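PDB 4P25: major capsid protein from Norovirus Hu/GI.7/TCH-060/USA/2003, which forms the norovirus capsid and, through its protruding P domain, binds histo-blood group antigens such as Lewis Y, probably as attachment factors on host cells. Local coordinates for residues A[71-82]-A[138-146]; A[104-113]-A[125-136]. All coordinates share one frame; numbering follows the deposited sequence.

Interaction 1: residues A[71-82]-A[138-146]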
# COMPACT_ATOMS: atom_id res chain seq x y z
N VAL A 71 -15.45 -17.56 -7.85
CA VAL A 71 -16.30 -17.46 -9.03
C VAL A 71 -17.43 -18.49 -8.97
O VAL A 71 -17.19 -19.66 -8.66
CB VAL A 71 -15.48 -17.65 -10.32
CG1 VAL A 71 -16.38 -17.69 -11.55
CG2 VAL A 71 -14.43 -16.55 -10.44
N PHE A 72 -18.64 -18.04 -9.26
CA PHE A 72 -19.79 -18.93 -9.36
C PHE A 72 -20.64 -18.58 -10.58
O PHE A 72 -20.49 -17.51 -11.17
CB PHE A 72 -20.63 -18.93 -8.07
CG PHE A 72 -21.43 -17.66 -7.85
CD1 PHE A 72 -20.85 -16.54 -7.29
CD2 PHE A 72 -22.77 -17.61 -8.20
CE1 PHE A 72 -21.59 -15.38 -7.08
CE2 PHE A 72 -23.51 -16.46 -8.00
CZ PHE A 72 -22.92 -15.35 -7.44
N SER A 73 -21.53 -19.49 -10.97
CA SER A 73 -22.37 -19.29 -12.15
C SER A 73 -23.66 -18.58 -11.80
O SER A 73 -24.36 -18.97 -10.86
CB SER A 73 -22.70 -20.63 -12.81
OG SER A 73 -21.52 -21.31 -13.23
N THR A 74 -23.98 -17.52 -12.54
CA THR A 74 -25.25 -16.83 -12.38
C THR A 74 -26.12 -17.08 -13.60
O THR A 74 -25.71 -17.78 -14.53
CB THR A 74 -25.05 -15.32 -12.22
OG1 THR A 74 -24.59 -14.77 -13.46
CG2 THR A 74 -24.01 -15.04 -11.14
N ALA A 75 -27.32 -16.50 -13.61
CA ALA A 75 -28.26 -16.69 -14.70
C ALA A 75 -27.71 -16.22 -16.04
O ALA A 75 -28.04 -16.79 -17.09
CB ALA A 75 -29.58 -15.99 -14.39
N SER A 76 -26.88 -15.19 -16.02
CA SER A 76 -26.42 -14.56 -17.25
C SER A 76 -24.92 -14.71 -17.49
O SER A 76 -24.41 -14.30 -18.53
CB SER A 76 -26.79 -13.08 -17.25
OG SER A 76 -26.09 -12.39 -16.23
N GLY A 77 -24.23 -15.30 -16.52
CA GLY A 77 -22.79 -15.40 -16.58
C GLY A 77 -22.27 -15.56 -15.17
O GLY A 77 -22.94 -16.17 -14.35
N LYS A 78 -21.12 -14.97 -14.87
CA LYS A 78 -20.43 -15.23 -13.61
C LYS A 78 -20.64 -14.20 -12.51
O LYS A 78 -21.09 -13.08 -12.75
CB LYS A 78 -18.94 -15.37 -13.86
CG LYS A 78 -18.57 -16.49 -14.81
CD LYS A 78 -19.07 -17.80 -14.25
CE LYS A 78 -18.31 -18.97 -14.83
NZ LYS A 78 -18.65 -19.22 -16.25
N GLY A 79 -20.30 -14.60 -11.28
CA GLY A 79 -20.29 -13.69 -10.15
C GLY A 79 -19.20 -14.10 -9.18
O GLY A 79 -18.56 -15.14 -9.37
N LEU A 80 -18.98 -13.29 -8.15
CA LEU A 80 -18.06 -13.65 -7.07
C LEU A 80 -18.80 -13.80 -5.76
O LEU A 80 -19.56 -12.91 -5.36
CB LEU A 80 -16.98 -12.57 -6.88
CG LEU A 80 -15.82 -12.42 -7.85
CD1 LEU A 80 -14.84 -11.39 -7.28
CD2 LEU A 80 -15.11 -13.75 -8.09
N ASN A 81 -18.57 -14.93 -5.08
CA ASN A 81 -18.98 -15.07 -3.70
C ASN A 81 -17.82 -14.56 -2.86
O ASN A 81 -16.76 -15.19 -2.80
CB ASN A 81 -19.29 -16.53 -3.35
CG ASN A 81 -20.64 -16.99 -3.89
OD1 ASN A 81 -20.76 -18.07 -4.46
ND2 ASN A 81 -21.66 -16.16 -3.70
N LEU A 82 -18.02 -13.42 -2.23
CA LEU A 82 -16.92 -12.68 -1.61
C LEU A 82 -16.34 -13.36 -0.37
O LEU A 82 -17.06 -14.02 0.39
CB LEU A 82 -17.36 -11.26 -1.26
CG LEU A 82 -17.82 -10.38 -2.43
CD1 LEU A 82 -18.30 -9.01 -1.94
CD2 LEU A 82 -16.72 -10.25 -3.47
N PRO A 138 -22.68 -6.24 -2.09
CA PRO A 138 -21.49 -6.57 -1.29
C PRO A 138 -21.75 -6.82 0.20
O PRO A 138 -21.02 -7.60 0.81
CB PRO A 138 -20.57 -5.37 -1.51
CG PRO A 138 -21.47 -4.26 -1.93
CD PRO A 138 -22.59 -4.90 -2.69
N HIS A 139 -22.78 -6.20 0.79
CA HIS A 139 -23.08 -6.49 2.19
C HIS A 139 -23.48 -7.95 2.36
O HIS A 139 -23.03 -8.62 3.28
CB HIS A 139 -24.17 -5.58 2.75
CG HIS A 139 -24.53 -5.90 4.17
ND1 HIS A 139 -25.76 -6.39 4.54
CD2 HIS A 139 -23.80 -5.83 5.31
CE1 HIS A 139 -25.78 -6.60 5.84
NE2 HIS A 139 -24.61 -6.27 6.34
N LEU A 140 -24.31 -8.43 1.44
CA LEU A 140 -24.69 -9.84 1.41
C LEU A 140 -23.53 -10.76 1.06
O LEU A 140 -23.54 -11.94 1.42
CB LEU A 140 -25.81 -10.04 0.39
CG LEU A 140 -27.16 -9.68 0.97
CD1 LEU A 140 -28.25 -9.93 -0.05
CD2 LEU A 140 -27.35 -10.52 2.22
N GLY A 141 -22.56 -10.22 0.34
CA GLY A 141 -21.35 -10.97 0.03
C GLY A 141 -21.29 -11.52 -1.38
O GLY A 141 -20.61 -12.51 -1.63
N SER A 142 -22.00 -10.88 -2.31
CA SER A 142 -21.89 -11.29 -3.71
C SER A 142 -22.01 -10.12 -4.67
O SER A 142 -22.77 -9.17 -4.44
CB SER A 142 -22.91 -12.38 -4.05
OG SER A 142 -24.23 -11.88 -4.02
N ILE A 143 -21.25 -10.20 -5.75
CA ILE A 143 -21.38 -9.26 -6.86
C ILE A 143 -21.35 -10.06 -8.15
O ILE A 143 -20.92 -11.21 -8.16
CB ILE A 143 -20.25 -8.21 -6.88
CG1 ILE A 143 -18.88 -8.88 -7.05
CG2 ILE A 143 -20.30 -7.33 -5.63
CD1 ILE A 143 -17.72 -7.91 -7.11
N GLU A 144 -21.80 -9.45 -9.24
CA GLU A 144 -21.69 -10.09 -10.54
C GLU A 144 -20.69 -9.34 -11.40
O GLU A 144 -20.35 -8.19 -11.12
CB GLU A 144 -23.05 -10.22 -11.22
CG GLU A 144 -24.01 -11.09 -10.40
CD GLU A 144 -25.26 -11.53 -11.16
OE1 GLU A 144 -25.38 -11.22 -12.36
OE2 GLU A 144 -26.11 -12.20 -10.54
N PHE A 145 -20.19 -10.00 -12.44
CA PHE A 145 -19.25 -9.36 -13.36
C PHE A 145 -19.35 -9.96 -14.75
O PHE A 145 -19.90 -11.06 -14.94
CB PHE A 145 -17.80 -9.48 -12.85
CG PHE A 145 -17.27 -10.89 -12.81
CD1 PHE A 145 -16.70 -11.47 -13.94
CD2 PHE A 145 -17.32 -11.64 -11.64
CE1 PHE A 145 -16.21 -12.77 -13.92
CE2 PHE A 145 -16.83 -12.94 -11.61
CZ PHE A 145 -16.27 -13.50 -12.75
N THR A 146 -18.83 -9.24 -15.73
CA THR A 146 -18.55 -9.80 -17.03
C THR A 146 -17.04 -9.71 -17.20
O THR A 146 -16.39 -8.88 -16.55
CB THR A 146 -19.28 -9.06 -18.17
OG1 THR A 146 -18.92 -7.67 -18.16
CG2 THR A 146 -20.79 -9.19 -18.03
O HOH W 1 -23.27 -12.38 -14.14
O HOH W 2 -27.06 -12.91 -13.96
O HOH W 3 -20.66 -12.86 -16.62
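Phe145 lies across strand 78-82 with one ring face turned to the backbone of Lys78, whose carbonyl carbon sits off-centre above it. CB of Lys78 comes to 3.4 Å from CZ of Phe145, while the rest of the lysine chain bends away. The Leu80 side chain crosses that of Phe145 at about a right angle, its CG 3.9 Å from CE2 of Phe145, and CG2 of Val71 reaches the ring edge near its plane. The phenylalanine takes up this post because its CG stands between the backbone N and the carbonyl carbon (chi1 66°), which swings the ring back over the neighbouring strand. Gly79, having no side chain, lets the two backbones close to 3.9 Å between its CA and that of Glu144. Farther along, Leu82 leans on Gly141 and Pro138. Gly141 and Ser142 form a G1 beta bulge.

On the other face of the sheet, Glu144 and Thr74 approach from opposite directions, the methyl CG2 of Thr74 lying 3.6 Å from OE2 of Glu144. One water bridges Thr74 OG1, Lys78 O and Glu144 OE1, and a second links Thr74 OG1, Ser76 OG and Glu144 OE1.

Four backbone hydrogen bonds, among them the nearly straight Phe145 N to Lys78 O (175°), join the hairpin of strands 66-73 and 78-83 to edge strand 142-144 in the barrel-like sheet of the P2 subdomain. Hydrocarbon fills the side of Leu80, Ile143 and Phe145, where Leu128 and Val130 continue the packing; the opposite face combines the Phe72 ring near Ser142 with a hydrated carboxylate at the turn.

Interaction 2: residues A[104-113]-A[125-136]. With FUC (alpha-L-fucopyranose), chain E; GAL (beta-D-galactopyranose), chain B.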
# COMPACT_ATOMS: atom_id res chain seq x y z
N ILE A 104 -15.91 3.48 -4.26
CA ILE A 104 -16.13 4.49 -5.29
C ILE A 104 -17.52 4.26 -5.88
O ILE A 104 -17.74 3.31 -6.64
CB ILE A 104 -15.05 4.43 -6.39
CG1 ILE A 104 -13.66 4.23 -5.76
CG2 ILE A 104 -15.09 5.67 -7.26
CD1 ILE A 104 -13.23 5.32 -4.79
N GLY A 105 -18.47 5.11 -5.52
CA GLY A 105 -19.86 4.85 -5.84
C GLY A 105 -20.31 5.22 -7.23
O GLY A 105 -19.67 6.01 -7.92
N ALA A 106 -21.43 4.62 -7.64
CA ALA A 106 -22.16 5.00 -8.85
C ALA A 106 -21.32 5.02 -10.11
O ALA A 106 -21.31 6.01 -10.85
CB ALA A 106 -22.87 6.34 -8.64
N CYS A 107 -20.63 3.92 -10.36
CA CYS A 107 -19.81 3.78 -11.56
C CYS A 107 -19.52 2.31 -11.79
O CYS A 107 -19.70 1.48 -10.90
CB CYS A 107 -18.51 4.58 -11.44
SG CYS A 107 -17.44 4.13 -10.02
N ASP A 108 -19.10 1.98 -13.01
CA ASP A 108 -18.57 0.65 -13.28
C ASP A 108 -17.17 0.54 -12.70
O ASP A 108 -16.39 1.50 -12.72
CB ASP A 108 -18.52 0.38 -14.78
CG ASP A 108 -19.84 -0.11 -15.34
OD1 ASP A 108 -20.91 0.12 -14.72
OD2 ASP A 108 -19.81 -0.71 -16.43
N TRP A 109 -16.85 -0.63 -12.17
CA TRP A 109 -15.50 -0.95 -11.73
C TRP A 109 -14.85 -1.91 -12.70
O TRP A 109 -15.52 -2.74 -13.31
CB TRP A 109 -15.52 -1.60 -10.35
CG TRP A 109 -15.98 -0.71 -9.25
CD1 TRP A 109 -16.19 0.64 -9.30
CD2 TRP A 109 -16.29 -1.12 -7.92
NE1 TRP A 109 -16.61 1.10 -8.07
CE2 TRP A 109 -16.69 0.04 -7.20
CE3 TRP A 109 -16.28 -2.35 -7.25
CZ2 TRP A 109 -17.06 -0.01 -5.86
CZ3 TRP A 109 -16.66 -2.39 -5.92
CH2 TRP A 109 -17.05 -1.23 -5.24
N HIS A 110 -13.54 -1.81 -12.82
CA HIS A 110 -12.77 -2.76 -13.60
C HIS A 110 -11.63 -3.23 -12.71
O HIS A 110 -10.73 -2.46 -12.37
CB HIS A 110 -12.30 -2.10 -14.89
CG HIS A 110 -13.43 -1.48 -15.65
ND1 HIS A 110 -13.73 -0.14 -15.59
CD2 HIS A 110 -14.30 -2.02 -16.55
CE1 HIS A 110 -14.75 0.12 -16.39
NE2 HIS A 110 -15.11 -1.00 -16.98
N VAL A 111 -11.70 -4.49 -12.31
CA VAL A 111 -10.90 -5.03 -11.22
C VAL A 111 -9.99 -6.10 -11.77
O VAL A 111 -10.46 -7.06 -12.40
CB VAL A 111 -11.81 -5.65 -10.14
CG1 VAL A 111 -10.99 -6.12 -8.94
CG2 VAL A 111 -12.89 -4.66 -9.71
N SER A 112 -8.68 -5.95 -11.56
CA SER A 112 -7.72 -6.91 -12.10
C SER A 112 -7.37 -7.98 -11.07
O SER A 112 -6.78 -7.68 -10.03
CB SER A 112 -6.46 -6.21 -12.57
OG SER A 112 -5.62 -7.13 -13.24
N THR A 113 -7.73 -9.23 -11.37
CA THR A 113 -7.54 -10.32 -10.42
C THR A 113 -6.66 -11.46 -10.95
O THR A 113 -6.51 -11.64 -12.16
CB THR A 113 -8.88 -10.93 -9.97
OG1 THR A 113 -9.52 -11.56 -11.08
CG2 THR A 113 -9.80 -9.85 -9.43
N MET A 125 -3.98 -13.03 -15.42
CA MET A 125 -4.88 -11.95 -15.00
C MET A 125 -6.24 -12.03 -15.68
O MET A 125 -6.34 -12.37 -16.86
CB MET A 125 -4.25 -10.58 -15.29
CG MET A 125 -2.81 -10.42 -14.81
SD MET A 125 -2.56 -10.79 -13.06
CE MET A 125 -3.60 -9.55 -12.29
N SER A 126 -7.27 -11.70 -14.92
CA SER A 126 -8.61 -11.50 -15.47
C SER A 126 -9.05 -10.10 -15.07
O SER A 126 -8.80 -9.65 -13.95
CB SER A 126 -9.58 -12.53 -14.90
OG SER A 126 -9.19 -13.85 -15.23
N ARG A 127 -9.71 -9.39 -15.99
CA ARG A 127 -10.31 -8.12 -15.64
C ARG A 127 -11.80 -8.34 -15.43
O ARG A 127 -12.52 -8.76 -16.35
CB ARG A 127 -10.05 -7.06 -16.71
CG ARG A 127 -10.29 -5.62 -16.21
CD ARG A 127 -10.29 -4.61 -17.36
NE ARG A 127 -11.48 -4.77 -18.19
CZ ARG A 127 -11.57 -4.41 -19.47
NH1 ARG A 127 -10.54 -3.86 -20.10
NH2 ARG A 127 -12.70 -4.62 -20.12
N LEU A 128 -12.25 -8.11 -14.20
CA LEU A 128 -13.66 -8.25 -13.86
C LEU A 128 -14.35 -6.90 -14.02
O LEU A 128 -13.97 -5.92 -13.38
CB LEU A 128 -13.83 -8.76 -12.43
CG LEU A 128 -12.95 -9.96 -12.06
CD1 LEU A 128 -13.30 -10.46 -10.67
CD2 LEU A 128 -13.07 -11.09 -13.09
N ASP A 129 -15.35 -6.86 -14.89
CA ASP A 129 -16.09 -5.64 -15.16
C ASP A 129 -17.40 -5.68 -14.38
O ASP A 129 -18.28 -6.51 -14.63
CB ASP A 129 -16.28 -5.49 -16.67
CG ASP A 129 -14.95 -5.52 -17.43
OD1 ASP A 129 -13.98 -4.90 -16.94
OD2 ASP A 129 -14.86 -6.19 -18.48
N VAL A 130 -17.49 -4.80 -13.39
CA VAL A 130 -18.55 -4.86 -12.39
C VAL A 130 -19.45 -3.63 -12.45
O VAL A 130 -18.96 -2.50 -12.40
CB VAL A 130 -17.94 -4.93 -10.97
CG1 VAL A 130 -19.04 -4.99 -9.91
CG2 VAL A 130 -17.00 -6.13 -10.85
N LYS A 131 -20.75 -3.87 -12.56
CA LYS A 131 -21.72 -2.78 -12.54
C LYS A 131 -22.38 -2.68 -11.17
O LYS A 131 -22.57 -3.70 -10.49
CB LYS A 131 -22.79 -2.96 -13.62
CG LYS A 131 -22.23 -3.07 -15.03
CD LYS A 131 -23.32 -2.90 -16.07
CE LYS A 131 -23.75 -1.45 -16.22
NZ LYS A 131 -22.73 -0.61 -16.94
N GLN A 132 -22.72 -1.46 -10.76
CA GLN A 132 -23.40 -1.24 -9.49
C GLN A 132 -24.91 -1.18 -9.70
O GLN A 132 -25.56 -0.16 -9.47
CB GLN A 132 -22.88 0.02 -8.80
CG GLN A 132 -21.41 -0.11 -8.39
CD GLN A 132 -20.90 1.08 -7.59
OE1 GLN A 132 -21.52 1.49 -6.61
NE2 GLN A 132 -19.76 1.62 -8.00
N ASN A 133 -25.44 -2.31 -10.17
CA ASN A 133 -26.88 -2.46 -10.36
C ASN A 133 -27.45 -3.46 -9.34
O ASN A 133 -26.83 -3.69 -8.30
CB ASN A 133 -27.21 -2.84 -11.81
CG ASN A 133 -26.36 -3.98 -12.33
OD1 ASN A 133 -25.67 -4.66 -11.57
ND2 ASN A 133 -26.41 -4.20 -13.64
N ALA A 134 -28.61 -4.03 -9.61
CA ALA A 134 -29.28 -4.86 -8.60
C ALA A 134 -28.47 -6.05 -8.03
O ALA A 134 -28.50 -6.28 -6.82
CB ALA A 134 -30.67 -5.32 -9.08
N PRO A 135 -27.74 -6.80 -8.88
CA PRO A 135 -26.96 -7.90 -8.32
C PRO A 135 -25.71 -7.48 -7.54
O PRO A 135 -25.01 -8.34 -7.01
CB PRO A 135 -26.55 -8.71 -9.56
CG PRO A 135 -27.57 -8.35 -10.59
CD PRO A 135 -27.84 -6.90 -10.35
N PHE A 136 -25.43 -6.18 -7.48
CA PHE A 136 -24.31 -5.66 -6.69
C PHE A 136 -24.75 -5.65 -5.23
O PHE A 136 -25.42 -4.73 -4.77
CB PHE A 136 -23.94 -4.26 -7.18
CG PHE A 136 -22.72 -3.65 -6.52
CD1 PHE A 136 -21.43 -3.98 -6.94
CD2 PHE A 136 -22.87 -2.73 -5.50
CE1 PHE A 136 -20.32 -3.40 -6.34
CE2 PHE A 136 -21.76 -2.14 -4.90
CZ PHE A 136 -20.49 -2.48 -5.32
C1 FUC E . -15.68 -0.93 -20.45
C2 FUC E . -15.09 -2.33 -20.44
C3 FUC E . -15.14 -2.90 -21.85
C4 FUC E . -14.46 -1.95 -22.81
C5 FUC E . -15.08 -0.57 -22.68
C6 FUC E . -14.38 0.40 -23.65
O2 FUC E . -15.85 -3.16 -19.56
O3 FUC E . -14.47 -4.17 -21.87
O4 FUC E . -13.06 -1.88 -22.50
O5 FUC E . -14.92 -0.09 -21.34
C1 GAL B . -18.50 0.73 -21.77
C2 GAL B . -17.69 0.26 -20.57
C3 GAL B . -18.62 0.06 -19.38
C4 GAL B . -19.41 1.34 -19.14
C5 GAL B . -20.12 1.75 -20.42
C6 GAL B . -20.91 3.03 -20.18
O2 GAL B . -17.04 -0.98 -20.88
O3 GAL B . -17.85 -0.25 -18.22
O4 GAL B . -18.52 2.38 -18.73
O5 GAL B . -19.15 1.97 -21.46
O6 GAL B . -21.84 3.23 -21.25
O HOH W 4 -22.54 0.69 -12.74
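Trp109 and Phe136 meet as a T-shaped pair, the edge of Phe136 directed at the face of the six-membered ring of Trp109, with centroids 5.3 Å apart and planes at 85°. Gln132 is wedged beside both: its CG lies over the centre of one Phe136 face, and its CD sits above a Trp109 face toward the rim. The His110 ring stacks with Trp161 and has Asp129 and the galactose O3 at its edge; the Arg127 guanidinium has Asp129 and the fucose O3 at its own.

The extended chain of Gln132 brings its amide to the backbone of residues 104-107. NE2 of Gln132 donates to Ile104 O at 3.0 Å and to Cys107 O, the latter 33° out of the amide plane. Ile104 O also accepts from Trp109 NE1, so one carbonyl ties the indole and the amide together.

On the sugar-facing side, Arg127 grips Asp129 side-on, NE reaching OD1 at 2.8 Å and NH2 reaching OD2. Lys131, bent at chi3 and chi4, curls its NZ onto the syn lone pairs of both Asp108 oxygens, each 3.0 Å away; the same NZ is bonded to Ser165 O. Asp108 OD2 accepts from galactose O3 at 2.7 Å, and His110 NE2 donates to that hydroxyl at 3.1 Å. NH2 of Arg127 makes only a weak bond to fucose O3.

The antiparallel hairpin thus has two faces: Trp109, Val111, Leu128 and Val130 point into the domain, while Asp108, His110, Arg127 and Asp129 line the glycan pocket. The salt bridges probably hold both carboxylates ionised and oriented, Lys131 being a likely second-shell support for Asp108, which holds the galactose.

The two interactions illustrate how a sheet curled until its edge strands meet can present a binding surface. Their centres are about 11 Å apart, and both belong to one antiparallel sheet of six strands, of which 125-130 and 142-144 are the outermost within the chain. Along the sequence, interaction 2 falls between the two segments of interaction 1: strand 78-83 leads to 108-115, and 125-130 leads to 142-144. The outermost strands come together as the sheet curls, with Glu144 packing on Pro135 and Thr146 O probably hydrogen-bonded to Asp129 N. Interaction 1 thus lies against the hairpin of interaction 2, which carries four glycan-pocket residues.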